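Local coordinates for DUF4848 domain-containing protein (Bacteroides thetaiotaomicron, PDB 4LB8) that is of unknown function but, made with a signal sequence, is probably an exported lipoprotein of the cell envelope, at residues D75-Q80 / D88-K93. Numbering follows the deposited sequence.
Sequences DKICNQ and DVLYEK
In the helical hairpin made by helices 63-80 and 84-98, Ile77 and Leu90 meet at the interface of the two antiparallel helices, an example of how a short connection lets neighbouring helices pack by a few apolar side chains. Their CA atoms stand 6.8 Å apart, and both CB atoms point at the opposing helix. The side chains run alongside each other, each heading for the other's backbone, which brings the branch methyl CG2 of Ile77 against CB of Leu90 at 3.8 Å. That methyl lies anti to the backbone N of Ile77, while CG1 takes the place beside the N (chi1 -81°) and carries CD1 to 4.0 Å from Leu90 O. Both Ile77 branches are thereby used, since CG1 also approaches CD2 of Leu90 at 4.1 Å.

The two methyls of Leu90 continue toward Gln80, one turn further along the first helix. CG of Gln80 sits 3.8 Å from Leu90 CD1, and the extended chain beyond it lays the amide across the leucine, with NE2 4.0 Å from CD2. The amide forms no hydrogen bond to residues 88-93; it covers the leucine at the exposed margin. On the buried side, Ile77 also packs on Phe87 and Tyr94, and Cys78 touches Phe87 as well as Phe204 of the second subunit. Cutting Ile77 back to an alanine here removes CG1, CG2 and CD1 and would probably open a gap beside Leu90 CB and take away packing on Phe87 and Tyr94. Such side-by-side apolar packing close to the link is typical of an antiparallel alpha-alpha hairpin.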
loop_
_atom_site.group_PDB
_atom_site.type_symbol
_atom_site.label_atom_id
_atom_site.label_comp_id
_atom_site.label_asym_id
_atom_site.label_seq_id
_atom_site.Cartn_x
_atom_site.Cartn_y
_atom_site.Cartn_z
ATOM N N ASP A 75 -26.006 -6.237 1.949
ATOM C CA ASP A 75 -25.837 -7.333 1.006
ATOM C C ASP A 75 -27.079 -7.465 0.103
ATOM O O ASP A 75 -26.938 -7.759 -1.080
ATOM C CB ASP A 75 -25.575 -8.635 1.763
ATOM C CG ASP A 75 -24.914 -9.685 0.902
ATOM O OD1 ASP A 75 -23.680 -9.591 0.693
ATOM O OD2 ASP A 75 -25.631 -10.596 0.416
ATOM N N LYS A 76 -28.279 -7.205 0.654
ATOM C CA LYS A 76 -29.535 -7.274 -0.084
ATOM C C LYS A 76 -29.687 -6.069 -1.012
ATOM O O LYS A 76 -30.288 -6.207 -2.076
ATOM C CB LYS A 76 -30.742 -7.392 0.872
ATOM C CG LYS A 76 -30.879 -8.778 1.524
ATOM C CD LYS A 76 -32.222 -8.965 2.251
ATOM C CE LYS A 76 -32.087 -9.601 3.627
ATOM N NZ LYS A 76 -33.352 -9.523 4.412
ATOM N N ILE A 77 -29.140 -4.898 -0.620
ATOM C CA ILE A 77 -29.203 -3.661 -1.411
ATOM C C ILE A 77 -28.316 -3.791 -2.661
ATOM O O ILE A 77 -28.677 -3.273 -3.713
ATOM C CB ILE A 77 -28.840 -2.413 -0.552
ATOM C CG1 ILE A 77 -30.058 -1.966 0.273
ATOM C CG2 ILE A 77 -28.325 -1.242 -1.426
ATOM C CD1 ILE A 77 -29.812 -0.777 1.243
ATOM N N CYS A 78 -27.172 -4.485 -2.542
ATOM C CA CYS A 78 -26.227 -4.719 -3.630
ATOM C C CYS A 78 -26.788 -5.722 -4.643
ATOM O O CYS A 78 -26.375 -5.721 -5.802
ATOM C CB CYS A 78 -24.895 -5.202 -3.067
ATOM S SG CYS A 78 -24.028 -3.968 -2.065
ATOM N N ASN A 79 -27.715 -6.580 -4.195
ATOM C CA ASN A 79 -28.346 -7.615 -5.007
ATOM C C ASN A 79 -29.606 -7.113 -5.734
ATOM O O ASN A 79 -29.869 -7.578 -6.843
ATOM C CB ASN A 79 -28.681 -8.840 -4.150
ATOM C CG ASN A 79 -27.470 -9.603 -3.628
ATOM O OD1 ASN A 79 -26.382 -9.613 -4.233
ATOM N ND2 ASN A 79 -27.651 -10.300 -2.500
ATOM N N GLN A 80 -30.375 -6.182 -5.132
ATOM C CA GLN A 80 -31.593 -5.645 -5.756
ATOM C C GLN A 80 -31.307 -4.426 -6.668
ATOM O O GLN A 80 -32.125 -4.138 -7.543
ATOM C CB GLN A 80 -32.668 -5.294 -4.709
ATOM C CG GLN A 80 -32.356 -4.082 -3.834
ATOM C CD GLN A 80 -33.495 -3.725 -2.921
ATOM O OE1 GLN A 80 -33.432 -3.940 -1.706
ATOM N NE2 GLN A 80 -34.553 -3.151 -3.481
ATOM N N ASP A 88 -27.497 4.255 -5.168
ATOM C CA ASP A 88 -27.307 5.556 -4.511
ATOM C C ASP A 88 -28.547 6.004 -3.751
ATOM O O ASP A 88 -28.419 6.506 -2.634
ATOM C CB ASP A 88 -26.878 6.631 -5.519
ATOM C CG ASP A 88 -25.443 6.490 -6.006
ATOM O OD1 ASP A 88 -24.661 5.724 -5.372
ATOM O OD2 ASP A 88 -25.089 7.157 -7.006
ATOM N N VAL A 89 -29.742 5.756 -4.322
ATOM C CA VAL A 89 -31.017 6.094 -3.699
ATOM C C VAL A 89 -31.237 5.198 -2.474
ATOM O O VAL A 89 -31.615 5.708 -1.416
ATOM C CB VAL A 89 -32.189 6.005 -4.708
ATOM C CG1 VAL A 89 -33.536 6.290 -4.023
ATOM C CG2 VAL A 89 -31.966 6.965 -5.869
ATOM N N LEU A 90 -31.012 3.872 -2.640
ATOM C CA LEU A 90 -31.170 2.856 -1.594
ATOM C C LEU A 90 -30.182 3.084 -0.445
ATOM O O LEU A 90 -30.583 3.104 0.729
ATOM C CB LEU A 90 -30.937 1.445 -2.181
ATOM C CG LEU A 90 -32.107 0.718 -2.835
ATOM C CD1 LEU A 90 -31.606 -0.369 -3.765
ATOM C CD2 LEU A 90 -33.002 0.076 -1.801
ATOM N N TYR A 91 -28.890 3.268 -0.805
ATOM C CA TYR A 91 -27.775 3.422 0.123
ATOM C C TYR A 91 -27.839 4.728 0.941
ATOM O O TYR A 91 -27.303 4.746 2.049
ATOM C CB TYR A 91 -26.441 3.305 -0.628
ATOM C CG TYR A 91 -25.224 3.259 0.266
ATOM C CD1 TYR A 91 -24.994 2.178 1.116
ATOM C CD2 TYR A 91 -24.281 4.279 0.237
ATOM C CE1 TYR A 91 -23.868 2.133 1.942
ATOM C CE2 TYR A 91 -23.140 4.230 1.036
ATOM C CZ TYR A 91 -22.952 3.172 1.908
ATOM O OH TYR A 91 -21.843 3.171 2.708
ATOM N N GLU A 92 -28.492 5.794 0.421
ATOM C CA GLU A 92 -28.664 7.058 1.150
ATOM C C GLU A 92 -29.627 6.847 2.307
ATOM O O GLU A 92 -29.382 7.338 3.421
ATOM C CB GLU A 92 -29.162 8.202 0.240
ATOM C CG GLU A 92 -28.053 8.961 -0.483
ATOM C CD GLU A 92 -26.982 9.621 0.372
ATOM O OE1 GLU A 92 -27.316 10.587 1.095
ATOM O OE2 GLU A 92 -25.804 9.193 0.294
ATOM N N LYS A 93 -30.702 6.069 2.047
ATOM C CA LYS A 93 -31.742 5.718 3.017
ATOM C C LYS A 93 -31.133 4.791 4.077
ATOM O O LYS A 93 -31.337 5.024 5.266
ATOM C CB LYS A 93 -32.965 5.101 2.308
ATOM C CG LYS A 93 -33.700 6.132 1.442
ATOM C CD LYS A 93 -34.794 5.551 0.552
ATOM C CE LYS A 93 -35.732 6.611 -0.003
ATOM N NZ LYS A 93 -35.109 7.421 -1.089
#